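Local structure of probable benzoylformate decarboxylase (Rhodococcus jostii, 7ORX) at residues Y60-G65 with V89-P94; P240-F245 with S393-Y398; G415-S420 with Y447-V452; V452-N457 with I522-N527. The protein belongs to the thiamine diphosphate-dependent enzymes, a family of three-domain proteins, and carries thiamine diphosphate and a sodium ion in a four-chain assembly. All blocks are in the same frame, centred on the assembly; numbering follows the deposited sequence.

Overall arrangement
All four contacts are largely buried, but they lie in different parts of the fold. Contact 1 is in the N-terminal domain, where a loop meets the last turn of helix 50-64. Contact 2 brings a loop of the central domain against one of the C-terminal domain. It touches contact 1 where L62 meets R242. Contact 3 also touches contact 1: Y60 and V63 pack on helix 409-418 and the turn after it. Contacts 3 and 4 share V452, the first residue of strand 452-457. Only contact 4 has hydrogen bonds between its own segments. Contacts 1, 2 and 3 meet mainly by van der Waals touch, with polar groups satisfied largely by neighbouring residues.

Contact 1 (Y60-G65 with V89-P94); sequences YSLVTG and VYSHSP
S93 OG lies against L62 across the contact, 3.6 Å from L62 CD2, and is held by a hydrogen bond with D58 OD1, one turn back on helix 50-64. It is also 3.8 Å from S61 OG. S91 OG is a further, weak neighbour at 3.3 Å from S93 OG; its stronger partner is N87 O in helix 82-90. The D58 bond satisfies the S93 hydroxyl from helix 50-64, while L62 carbons lie against it.

L62 reaches over with the end of its chain. Its CG lies anti to the carbonyl carbon (chi1 -75°), which carries CD2 to S93 and S91. The CB of S61 points toward the other segment. Its OG sits 3.6 Å from P94 CD, a van der Waals touch with that ring carbon, and makes a weak hydrogen bond to E66 O. P94 CG also approaches G65 O at 4.2 Å.

Both segments run out of a helix here. T64 OG1 bonds back to Y60 O at 3.1 Å. T64 N bonds to the same oxygen from the opposite face of its carbonyl plane. G65 then turns away with positive phi. On the other side, after helix 82-90, H92 takes positive phi in a Schellman motif.

Y90 hydrogen-bonds through its OH to E110 of the second subunit. Around the contact, S61 and Y60 also pack on strand 68-73, and Y60 and V63 on helix 409-418.

Contact 2 (P240-F245 with S393-Y398); sequences PSRCPF and SHQGSY
Y398 has its CG anti to the backbone N (chi1 -176°), and this lays the ring alongside the loop 240-245. R242 differs, with CG anti to the carbonyl carbon (chi1 -55°). Its chain then bends at chi3 and brings the guanidinium toward Q395.

Y398 has the largest share of the contact. Its CB meets C243 CB at 3.7 Å, and the start of its ring runs past the R242 backbone. Farther out, Y398 CE2 lies 4.1 Å from P240 O, which stands at the ring edge, near its plane. The backbones add a CA-H...O contact, with R242 CA 3.2 Å from Y398 O.

The polar end of R242 belongs mainly to D215. R242 NE forms a salt bridge with D215 OD2, while D215 OD1 accepts a hydrogen bond from G396 N. One carboxylate thus ties the two loops together. Q395 OE1 comes to 3.5 Å from R242 NH2, at the guanidinium edge and near its plane. The guanidinium and amide planes are turned 63° apart.

Within 393-398, S397 OG bonds to H394 O at 2.6 Å, from above the carbonyl plane. This closes the turn in which G396 has positive phi.

F386 and W387 meet the Y398 ring from helix 383-389. Y398 opens strand 398-399, at the border of the C-terminal parallel sheet. The arrangement is an interface of loops between the central, Rossmann-like domain and the C-terminal domain of the thiamine diphosphate enzyme fold.

Contact 3 (G415-S420 with Y447-V452); sequences GAQLAS and YKIPVV
Q417 meets I449 closely, and this is the tight part of the contact. Q417 CB lies 3.6 Å from I449 CG2, and Q417 CG is equally near that methyl. The two side chains run alongside with opposite headings. V451 adds to it, with its CG1 3.9 Å from Q417 CB. The proline ring of P450 joins beside them, its CD 4.0 Å from Q417 CG. P450 is partly exposed and forms the outer margin of this packing.

The side of L418 is looser. L418 CD1 and I449 CD1 approach only to 4.3 Å. L418 is partly exposed, and K448, just before I449, is exposed. L418 also packs on R43 and V45 of strand 43-46.

Backbone shape brings the three hydrophobic residues up to the helix. Just after helix 440-447, K448 has positive phi in a Schellman motif. P450 is the centre of an inverse gamma turn, in which V451 N bonds to I449 O at 2.7 Å. The chain then enters strand 452-457.

The Q417 chain has CG anti to its own backbone N (chi1 -175°), then bends at chi2 and runs its amide past P450 O. The amide is served from the chain leading into strand 425-430: OE1 accepts from V425 N and NE2 donates to R423 O. P450 O in turn accepts from Q424 NE2.

The chemistry is therefore divided. Aliphatic carbons of Q417 pack against I449, P450 and V451, while its buried amide is bonded at both ends, which fixes how it is turned between helix 409-418 and strand 425-430.

Contact 4 (V452-N457 with I522-N527); sequences VIIILN and IEVRTN
Strands 452-457 and 522-525 run parallel, with their short axes 4.7 Å apart and inclined by 24°. They are neighbours in the parallel sheet of the C-terminal thiamine diphosphate-binding domain. The backbone bonds pass to and fro: I522 N to I453 O at 2.8 Å, I455 N to I522 O, V524 N to I455 O and N457 N to V524 O. T526 N continues the series to N457 O at 3.1 Å, but from well above that carbonyl plane.

I454, L456, I522 and V524 share one face. I454 CG2 and V524 CG2 lie side by side at 3.8 Å. F506 of helix 503-515 and L361 of helix 358-368 help cover this face. The side chain of L456 is about 6 Å from a bound thiamine diphosphate.

The face of I455, N457, E523 and R525 is more polar at its end. N457 ND2 donates to E523 OE2 at 2.7 Å. The bond meets the anti side of the carboxylate, 28° out of its plane, and the amide and carboxylate planes are nearly parallel, 14° apart. N457 OD1 accepts from G459 N, so both ends of the amide are bonded. Its side chain is about 6 Å from the sodium ion, whose site includes D431, N458 and T460.

Beyond the last strand pair, T526 CG2 packs 3.9 Å from L456 CB.

Contact 1 (Y60-G65 with V89-P94)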
loop_
_atom_site.group_PDB
_atom_site.type_symbol
_atom_site.label_atom_id
_atom_site.label_comp_id
_atom_site.label_asym_id
_atom_site.label_seq_id
_atom_site.Cartn_x
_atom_site.Cartn_y
_atom_site.Cartn_z
ATOM N N TYR C 60 9.346 -14.439 24.231
ATOM C CA TYR C 60 8.993 -13.880 25.557
ATOM C C TYR C 60 7.460 -13.745 25.631
ATOM O O TYR C 60 6.821 -14.120 26.622
ATOM C CB TYR C 60 9.712 -12.548 25.754
ATOM C CG TYR C 60 9.533 -11.995 27.133
ATOM C CD1 TYR C 60 8.463 -11.177 27.426
ATOM C CD2 TYR C 60 10.426 -12.306 28.144
ATOM C CE1 TYR C 60 8.267 -10.693 28.699
ATOM C CE2 TYR C 60 10.240 -11.823 29.425
ATOM C CZ TYR C 60 9.166 -10.987 29.697
ATOM O OH TYR C 60 8.987 -10.492 30.947
ATOM N N SER C 61 6.878 -13.264 24.545
ATOM C CA SER C 61 5.433 -13.048 24.431
ATOM C C SER C 61 4.660 -14.366 24.483
ATOM O O SER C 61 3.617 -14.435 25.123
ATOM C CB SER C 61 5.141 -12.297 23.191
ATOM O OG SER C 61 3.761 -12.440 22.874
ATOM N N LEU C 62 5.131 -15.378 23.785
ATOM C CA LEU C 62 4.415 -16.672 23.671
ATOM C C LEU C 62 4.315 -17.328 25.046
ATOM O O LEU C 62 3.284 -17.923 25.364
ATOM C CB LEU C 62 5.161 -17.572 22.683
ATOM C CG LEU C 62 4.974 -17.178 21.225
ATOM C CD1 LEU C 62 6.064 -17.756 20.337
ATOM C CD2 LEU C 62 3.631 -17.639 20.753
ATOM N N VAL C 63 5.344 -17.206 25.858
ATOM C CA VAL C 63 5.327 -17.890 27.167
ATOM C C VAL C 63 4.372 -17.152 28.093
ATOM O O VAL C 63 3.581 -17.846 28.761
ATOM C CB VAL C 63 6.735 -17.997 27.745
ATOM C CG1 VAL C 63 6.672 -18.477 29.184
ATOM C CG2 VAL C 63 7.632 -18.885 26.889
ATOM N N THR C 64 4.427 -15.813 28.100
ATOM C CA THR C 64 3.698 -14.966 29.075
ATOM C C THR C 64 2.245 -14.797 28.643
ATOM O O THR C 64 1.398 -14.727 29.534
ATOM C CB THR C 64 4.344 -13.586 29.226
ATOM O OG1 THR C 64 4.305 -12.944 27.958
ATOM C CG2 THR C 64 5.786 -13.626 29.689
ATOM N N GLY C 65 1.976 -14.710 27.336
ATOM C CA GLY C 65 0.646 -14.387 26.819
ATOM C C GLY C 65 0.472 -12.892 26.683
ATOM O O GLY C 65 -0.434 -12.480 25.983
ATOM N N VAL C 89 2.634 -12.996 13.123
ATOM C CA VAL C 89 1.288 -12.946 12.510
ATOM C C VAL C 89 0.601 -14.291 12.736
ATOM O O VAL C 89 -0.500 -14.311 13.313
ATOM C CB VAL C 89 1.381 -12.537 11.027
ATOM C CG1 VAL C 89 0.136 -12.861 10.233
ATOM C CG2 VAL C 89 1.728 -11.058 10.905
ATOM N N TYR C 90 1.216 -15.387 12.326
ATOM C CA TYR C 90 0.560 -16.729 12.343
ATOM C C TYR C 90 0.546 -17.308 13.760
ATOM O O TYR C 90 -0.286 -18.162 14.000
ATOM C CB TYR C 90 1.169 -17.608 11.265
ATOM C CG TYR C 90 0.788 -17.159 9.883
ATOM C CD1 TYR C 90 -0.482 -17.401 9.399
ATOM C CD2 TYR C 90 1.670 -16.462 9.066
ATOM C CE1 TYR C 90 -0.865 -16.985 8.135
ATOM C CE2 TYR C 90 1.305 -16.047 7.793
ATOM C CZ TYR C 90 0.030 -16.308 7.321
ATOM O OH TYR C 90 -0.372 -15.841 6.091
ATOM N N SER C 91 1.363 -16.798 14.676
ATOM C CA SER C 91 1.363 -17.235 16.089
ATOM C C SER C 91 0.444 -16.353 16.938
ATOM O O SER C 91 0.332 -16.624 18.145
ATOM C CB SER C 91 2.762 -17.300 16.644
ATOM O OG SER C 91 3.364 -16.036 16.825
ATOM N N HIS C 92 -0.189 -15.343 16.318
ATOM C CA HIS C 92 -1.120 -14.395 16.989
ATOM C C HIS C 92 -0.407 -13.826 18.209
ATOM O O HIS C 92 -0.969 -13.917 19.340
ATOM C CB HIS C 92 -2.472 -15.064 17.347
ATOM C CG HIS C 92 -3.258 -15.503 16.159
ATOM N ND1 HIS C 92 -3.484 -14.669 15.096
ATOM C CD2 HIS C 92 -3.922 -16.647 15.911
ATOM C CE1 HIS C 92 -4.193 -15.312 14.196
ATOM N NE2 HIS C 92 -4.483 -16.529 14.677
ATOM N N SER C 93 0.768 -13.266 17.963
ATOM C CA SER C 93 1.657 -12.712 19.001
ATOM C C SER C 93 1.508 -11.200 19.082
ATOM O O SER C 93 1.734 -10.503 18.084
ATOM C CB SER C 93 3.072 -13.131 18.750
ATOM O OG SER C 93 3.349 -14.275 19.557
ATOM N N PRO C 94 1.076 -10.671 20.249
ATOM C CA PRO C 94 0.853 -9.242 20.417
ATOM C C PRO C 94 2.115 -8.416 20.618
ATOM O O PRO C 94 2.204 -7.747 21.593
ATOM C CB PRO C 94 -0.047 -9.182 21.664
ATOM C CG PRO C 94 0.309 -10.396 22.443
ATOM C CD PRO C 94 0.661 -11.452 21.417
#

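Contact 2 (P240-F245 with S393-Y398)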
loop_
_atom_site.group_PDB
_atom_site.type_symbol
_atom_site.label_atom_id
_atom_site.label_comp_id
_atom_site.label_asym_id
_atom_site.label_seq_id
_atom_site.Cartn_x
_atom_site.Cartn_y
_atom_site.Cartn_z
ATOM N N PRO C 240 1.922 -27.558 13.080
ATOM C CA PRO C 240 1.740 -26.989 14.405
ATOM C C PRO C 240 2.917 -26.126 14.845
ATOM O O PRO C 240 4.065 -26.418 14.560
ATOM C CB PRO C 240 1.668 -28.231 15.295
ATOM C CG PRO C 240 2.544 -29.233 14.604
ATOM C CD PRO C 240 2.317 -28.985 13.131
ATOM N N SER C 241 2.619 -25.091 15.577
ATOM C CA SER C 241 3.565 -24.134 16.182
ATOM C C SER C 241 3.487 -24.304 17.698
ATOM O O SER C 241 4.369 -23.781 18.332
ATOM C CB SER C 241 3.165 -22.731 15.744
ATOM O OG SER C 241 1.734 -22.581 15.843
ATOM N N ARG C 242 2.421 -24.926 18.242
ATOM C CA ARG C 242 2.296 -25.173 19.699
ATOM C C ARG C 242 1.741 -26.574 19.916
ATOM O O ARG C 242 1.243 -27.174 18.973
ATOM C CB ARG C 242 1.408 -24.122 20.344
ATOM C CG ARG C 242 1.880 -22.695 20.065
ATOM C CD ARG C 242 0.975 -21.656 20.725
ATOM N NE ARG C 242 1.076 -21.703 22.173
ATOM C CZ ARG C 242 1.013 -20.667 22.975
ATOM N NH1 ARG C 242 0.844 -19.458 22.473
ATOM N NH2 ARG C 242 1.146 -20.831 24.282
ATOM N N CYS C 243 1.832 -27.088 21.121
ATOM C CA CYS C 243 1.252 -28.391 21.461
ATOM C C CYS C 243 0.060 -28.164 22.382
ATOM O O CYS C 243 0.217 -27.713 23.510
ATOM C CB CYS C 243 2.257 -29.276 22.168
ATOM S SG CYS C 243 1.503 -30.840 22.674
ATOM N N PRO C 244 -1.163 -28.394 21.897
ATOM C CA PRO C 244 -2.362 -28.109 22.666
ATOM C C PRO C 244 -2.921 -29.246 23.519
ATOM O O PRO C 244 -4.024 -29.131 24.056
ATOM C CB PRO C 244 -3.366 -27.808 21.549
ATOM C CG PRO C 244 -2.950 -28.759 20.463
ATOM C CD PRO C 244 -1.446 -28.709 20.502
ATOM N N PHE C 245 -2.182 -30.330 23.657
ATOM C CA PHE C 245 -2.743 -31.536 24.314
ATOM C C PHE C 245 -1.622 -32.396 24.860
ATOM O O PHE C 245 -0.558 -32.445 24.257
ATOM C CB PHE C 245 -3.513 -32.324 23.265
ATOM C CG PHE C 245 -4.529 -33.267 23.817
ATOM C CD1 PHE C 245 -5.754 -32.797 24.246
ATOM C CD2 PHE C 245 -4.286 -34.622 23.830
ATOM C CE1 PHE C 245 -6.713 -33.664 24.733
ATOM C CE2 PHE C 245 -5.256 -35.497 24.308
ATOM C CZ PHE C 245 -6.465 -35.016 24.777
ATOM N N SER C 393 3.347 -32.579 28.617
ATOM C CA SER C 393 2.104 -32.750 29.423
ATOM C C SER C 393 1.627 -31.465 30.107
ATOM O O SER C 393 0.710 -31.567 30.906
ATOM C CB SER C 393 2.285 -33.869 30.430
ATOM O OG SER C 393 3.241 -33.526 31.414
ATOM N N HIS C 394 2.307 -30.345 29.893
ATOM C CA HIS C 394 2.060 -29.025 30.524
ATOM C C HIS C 394 1.746 -28.012 29.435
ATOM O O HIS C 394 2.302 -28.154 28.294
ATOM C CB HIS C 394 3.244 -28.523 31.378
ATOM C CG HIS C 394 3.393 -29.264 32.670
ATOM N ND1 HIS C 394 4.010 -30.510 32.727
ATOM C CD2 HIS C 394 3.033 -28.962 33.942
ATOM C CE1 HIS C 394 4.015 -30.946 33.972
ATOM N NE2 HIS C 394 3.409 -30.013 34.739
ATOM N N GLN C 395 0.897 -27.023 29.761
ATOM C CA GLN C 395 0.674 -25.848 28.886
ATOM C C GLN C 395 2.048 -25.327 28.433
ATOM O O GLN C 395 3.009 -25.377 29.206
ATOM C CB GLN C 395 -0.123 -24.800 29.671
ATOM C CG GLN C 395 -0.576 -23.609 28.863
ATOM C CD GLN C 395 0.521 -22.612 28.592
ATOM O OE1 GLN C 395 0.445 -21.891 27.593
ATOM N NE2 GLN C 395 1.533 -22.547 29.458
ATOM N N GLY C 396 2.151 -24.832 27.220
ATOM C CA GLY C 396 3.322 -24.056 26.798
ATOM C C GLY C 396 4.591 -24.893 26.751
ATOM O O GLY C 396 5.640 -24.315 27.030
ATOM N N SER C 397 4.506 -26.148 26.299
ATOM C CA SER C 397 5.647 -27.088 26.259
ATOM C C SER C 397 6.333 -27.161 24.892
ATOM O O SER C 397 7.449 -27.714 24.861
ATOM C CB SER C 397 5.221 -28.439 26.692
ATOM O OG SER C 397 4.839 -28.404 28.053
ATOM N N TYR C 398 5.741 -26.619 23.828
ATOM C CA TYR C 398 6.260 -26.688 22.438
ATOM C C TYR C 398 5.964 -25.371 21.701
ATOM O O TYR C 398 4.823 -24.918 21.721
ATOM C CB TYR C 398 5.619 -27.867 21.701
ATOM C CG TYR C 398 6.136 -28.110 20.305
ATOM C CD1 TYR C 398 7.272 -28.856 20.101
ATOM C CD2 TYR C 398 5.511 -27.598 19.182
ATOM C CE1 TYR C 398 7.775 -29.086 18.840
ATOM C CE2 TYR C 398 6.008 -27.813 17.900
ATOM C CZ TYR C 398 7.143 -28.571 17.737
ATOM O OH TYR C 398 7.681 -28.805 16.506
#

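Contact 3 (G415-S420 with Y447-V452)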
loop_
_atom_site.group_PDB
_atom_site.type_symbol
_atom_site.label_atom_id
_atom_site.label_comp_id
_atom_site.label_asym_id
_atom_site.label_seq_id
_atom_site.Cartn_x
_atom_site.Cartn_y
_atom_site.Cartn_z
ATOM N N GLY C 415 14.417 -15.865 24.473
ATOM C CA GLY C 415 13.332 -15.034 25.002
ATOM C C GLY C 415 12.418 -15.828 25.908
ATOM O O GLY C 415 12.045 -15.328 26.950
ATOM N N ALA C 416 12.069 -17.037 25.513
ATOM C CA ALA C 416 11.178 -17.937 26.277
ATOM C C ALA C 416 11.808 -18.198 27.648
ATOM O O ALA C 416 11.092 -18.278 28.657
ATOM C CB ALA C 416 10.992 -19.236 25.512
ATOM N N GLN C 417 13.118 -18.352 27.664
ATOM C CA GLN C 417 13.816 -18.701 28.910
ATOM C C GLN C 417 13.760 -17.498 29.838
ATOM O O GLN C 417 13.382 -17.689 30.996
ATOM C CB GLN C 417 15.255 -19.136 28.668
ATOM C CG GLN C 417 15.912 -19.609 29.948
ATOM C CD GLN C 417 15.225 -20.826 30.515
ATOM O OE1 GLN C 417 15.576 -21.949 30.173
ATOM N NE2 GLN C 417 14.239 -20.598 31.365
ATOM N N LEU C 418 14.057 -16.311 29.326
ATOM C CA LEU C 418 13.966 -15.030 30.083
ATOM C C LEU C 418 12.590 -14.880 30.741
ATOM O O LEU C 418 12.501 -14.310 31.805
ATOM C CB LEU C 418 14.244 -13.882 29.116
ATOM C CG LEU C 418 14.266 -12.511 29.759
ATOM C CD1 LEU C 418 15.304 -12.450 30.870
ATOM C CD2 LEU C 418 14.477 -11.422 28.718
ATOM N N ALA C 419 11.546 -15.361 30.089
ATOM C CA ALA C 419 10.149 -15.264 30.554
ATOM C C ALA C 419 9.837 -16.385 31.532
ATOM O O ALA C 419 8.764 -16.347 32.137
ATOM C CB ALA C 419 9.222 -15.364 29.375
ATOM N N SER C 420 10.660 -17.428 31.542
ATOM C CA SER C 420 10.352 -18.728 32.196
ATOM C C SER C 420 11.299 -18.943 33.370
ATOM O O SER C 420 12.275 -19.660 33.235
ATOM C CB SER C 420 10.362 -19.865 31.212
ATOM O OG SER C 420 9.028 -20.233 30.907
ATOM N N TYR C 447 23.065 -11.654 29.370
ATOM C CA TYR C 447 21.981 -11.485 30.373
ATOM C C TYR C 447 21.892 -12.751 31.218
ATOM O O TYR C 447 20.952 -12.819 32.010
ATOM C CB TYR C 447 20.650 -11.102 29.719
ATOM C CG TYR C 447 20.713 -9.762 29.041
ATOM C CD1 TYR C 447 20.765 -8.597 29.767
ATOM C CD2 TYR C 447 20.756 -9.657 27.672
ATOM C CE1 TYR C 447 20.832 -7.357 29.151
ATOM C CE2 TYR C 447 20.848 -8.432 27.032
ATOM C CZ TYR C 447 20.903 -7.279 27.775
ATOM O OH TYR C 447 21.027 -6.089 27.131
ATOM N N LYS C 448 22.825 -13.693 31.036
ATOM C CA LYS C 448 22.987 -14.880 31.914
ATOM C C LYS C 448 21.687 -15.679 31.923
ATOM O O LYS C 448 21.187 -15.995 33.000
ATOM C CB LYS C 448 23.384 -14.437 33.323
ATOM C CG LYS C 448 24.813 -14.757 33.749
ATOM C CD LYS C 448 24.839 -15.727 34.926
ATOM C CE LYS C 448 26.246 -16.081 35.394
ATOM N NZ LYS C 448 26.220 -16.990 36.567
ATOM N N ILE C 449 21.212 -16.022 30.739
ATOM C CA ILE C 449 19.897 -16.681 30.518
ATOM C C ILE C 449 20.145 -18.165 30.299
ATOM O O ILE C 449 20.684 -18.560 29.252
ATOM C CB ILE C 449 19.214 -16.038 29.307
ATOM C CG1 ILE C 449 19.049 -14.529 29.521
ATOM C CG2 ILE C 449 17.899 -16.747 28.995
ATOM C CD1 ILE C 449 18.515 -13.812 28.325
ATOM N N PRO C 450 19.771 -19.015 31.270
ATOM C CA PRO C 450 20.231 -20.411 31.296
ATOM C C PRO C 450 19.525 -21.337 30.302
ATOM O O PRO C 450 19.104 -22.376 30.722
ATOM C CB PRO C 450 19.831 -20.867 32.715
ATOM C CG PRO C 450 18.587 -20.036 33.000
ATOM C CD PRO C 450 18.921 -18.674 32.414
ATOM N N VAL C 451 19.374 -20.926 29.037
ATOM C CA VAL C 451 18.825 -21.789 27.951
ATOM C C VAL C 451 19.787 -22.950 27.722
ATOM O O VAL C 451 21.020 -22.719 27.717
ATOM C CB VAL C 451 18.734 -21.137 26.572
ATOM C CG1 VAL C 451 17.337 -21.178 26.062
ATOM C CG2 VAL C 451 19.364 -19.765 26.488
ATOM N N VAL C 452 19.230 -24.078 27.298
ATOM C CA VAL C 452 20.017 -25.138 26.637
ATOM C C VAL C 452 19.670 -25.166 25.147
ATOM O O VAL C 452 18.490 -25.358 24.825
ATOM C CB VAL C 452 19.712 -26.470 27.327
ATOM C CG1 VAL C 452 20.491 -27.608 26.670
ATOM C CG2 VAL C 452 19.951 -26.341 28.839
#

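Contact 4 (V452-N457 with I522-N527)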
loop_
_atom_site.group_PDB
_atom_site.type_symbol
_atom_site.label_atom_id
_atom_site.label_comp_id
_atom_site.label_asym_id
_atom_site.label_seq_id
_atom_site.Cartn_x
_atom_site.Cartn_y
_atom_site.Cartn_z
ATOM N N VAL C 452 19.230 -24.078 27.298
ATOM C CA VAL C 452 20.017 -25.138 26.637
ATOM C C VAL C 452 19.670 -25.166 25.147
ATOM O O VAL C 452 18.490 -25.358 24.825
ATOM C CB VAL C 452 19.712 -26.470 27.327
ATOM C CG1 VAL C 452 20.491 -27.608 26.670
ATOM C CG2 VAL C 452 19.951 -26.341 28.839
ATOM N N ILE C 453 20.672 -24.988 24.294
ATOM C CA ILE C 453 20.540 -25.015 22.816
ATOM C C ILE C 453 21.198 -26.297 22.289
ATOM O O ILE C 453 22.408 -26.472 22.467
ATOM C CB ILE C 453 21.180 -23.749 22.232
ATOM C CG1 ILE C 453 20.522 -22.476 22.778
ATOM C CG2 ILE C 453 21.133 -23.748 20.721
ATOM C CD1 ILE C 453 19.078 -22.331 22.408
ATOM N N ILE C 454 20.421 -27.160 21.647
ATOM C CA ILE C 454 20.923 -28.379 20.972
ATOM C C ILE C 454 20.853 -28.137 19.477
ATOM O O ILE C 454 19.744 -28.023 18.947
ATOM C CB ILE C 454 20.097 -29.594 21.391
ATOM C CG1 ILE C 454 20.202 -29.821 22.895
ATOM C CG2 ILE C 454 20.516 -30.799 20.599
ATOM C CD1 ILE C 454 19.227 -30.873 23.421
ATOM N N ILE C 455 22.001 -28.011 18.832
ATOM C CA ILE C 455 22.098 -27.917 17.353
ATOM C C ILE C 455 22.072 -29.352 16.833
ATOM O O ILE C 455 22.939 -30.075 17.213
ATOM C CB ILE C 455 23.393 -27.201 16.940
ATOM C CG1 ILE C 455 23.541 -25.808 17.562
ATOM C CG2 ILE C 455 23.489 -27.145 15.440
ATOM C CD1 ILE C 455 22.363 -24.918 17.359
ATOM N N LEU C 456 21.081 -29.751 16.052
ATOM C CA LEU C 456 21.082 -31.038 15.346
ATOM C C LEU C 456 21.786 -30.769 14.034
ATOM O O LEU C 456 21.169 -30.143 13.178
ATOM C CB LEU C 456 19.665 -31.518 15.084
ATOM C CG LEU C 456 18.945 -32.084 16.294
ATOM C CD1 LEU C 456 18.503 -30.986 17.209
ATOM C CD2 LEU C 456 17.701 -32.839 15.893
ATOM N N ASN C 457 23.054 -31.167 13.942
ATOM C CA ASN C 457 23.935 -30.864 12.794
ATOM C C ASN C 457 24.017 -32.084 11.877
ATOM O O ASN C 457 24.819 -32.989 12.191
ATOM C CB ASN C 457 25.338 -30.479 13.259
ATOM C CG ASN C 457 26.256 -30.151 12.096
ATOM O OD1 ASN C 457 25.928 -30.431 10.945
ATOM N ND2 ASN C 457 27.388 -29.526 12.384
ATOM N N ILE C 522 24.971 -27.595 22.940
ATOM C CA ILE C 522 25.478 -28.943 22.570
ATOM C C ILE C 522 25.319 -29.090 21.068
ATOM O O ILE C 522 24.210 -29.015 20.623
ATOM C CB ILE C 522 24.677 -30.012 23.306
ATOM C CG1 ILE C 522 24.877 -29.909 24.811
ATOM C CG2 ILE C 522 25.020 -31.377 22.799
ATOM C CD1 ILE C 522 23.734 -30.518 25.592
ATOM N N GLU C 523 26.398 -29.313 20.325
ATOM C CA GLU C 523 26.316 -29.607 18.882
ATOM C C GLU C 523 26.268 -31.118 18.766
ATOM O O GLU C 523 27.219 -31.726 19.126
ATOM C CB GLU C 523 27.494 -29.010 18.132
ATOM C CG GLU C 523 27.455 -29.315 16.653
ATOM C CD GLU C 523 28.709 -28.915 15.865
ATOM O OE1 GLU C 523 29.567 -28.191 16.433
ATOM O OE2 GLU C 523 28.844 -29.320 14.674
ATOM N N VAL C 524 25.149 -31.696 18.394
ATOM C CA VAL C 524 24.998 -33.159 18.192
ATOM C C VAL C 524 25.229 -33.399 16.715
ATOM O O VAL C 524 24.578 -32.738 15.938
ATOM C CB VAL C 524 23.595 -33.651 18.571
ATOM C CG1 VAL C 524 23.437 -35.127 18.297
ATOM C CG2 VAL C 524 23.270 -33.334 20.015
ATOM N N ARG C 525 26.098 -34.328 16.356
ATOM C CA ARG C 525 26.217 -34.821 14.969
ATOM C C ARG C 525 25.066 -35.805 14.751
ATOM O O ARG C 525 24.966 -36.791 15.512
ATOM C CB ARG C 525 27.593 -35.455 14.745
ATOM C CG ARG C 525 27.981 -35.516 13.281
ATOM C CD ARG C 525 27.978 -36.936 12.760
ATOM N NE ARG C 525 29.309 -37.556 12.823
ATOM C CZ ARG C 525 30.150 -37.732 11.794
ATOM N NH1 ARG C 525 29.824 -37.317 10.578
ATOM N NH2 ARG C 525 31.321 -38.333 11.983
ATOM N N THR C 526 24.210 -35.533 13.765
ATOM C CA THR C 526 23.001 -36.343 13.448
ATOM C C THR C 526 23.122 -36.942 12.047
ATOM O O THR C 526 23.967 -36.437 11.253
ATOM C CB THR C 526 21.710 -35.521 13.564
ATOM O OG1 THR C 526 21.797 -34.424 12.660
ATOM C CG2 THR C 526 21.447 -35.029 14.973
ATOM N N ASN C 527 22.321 -37.977 11.768
ATOM C CA ASN C 527 22.298 -38.705 10.471
ATOM C C ASN C 527 21.057 -38.307 9.677
ATOM O O ASN C 527 19.883 -38.288 10.254
ATOM C CB ASN C 527 22.276 -40.226 10.629
ATOM C CG ASN C 527 23.198 -40.704 11.726
ATOM O OD1 ASN C 527 24.371 -40.304 11.790
ATOM N ND2 ASN C 527 22.656 -41.536 12.599
#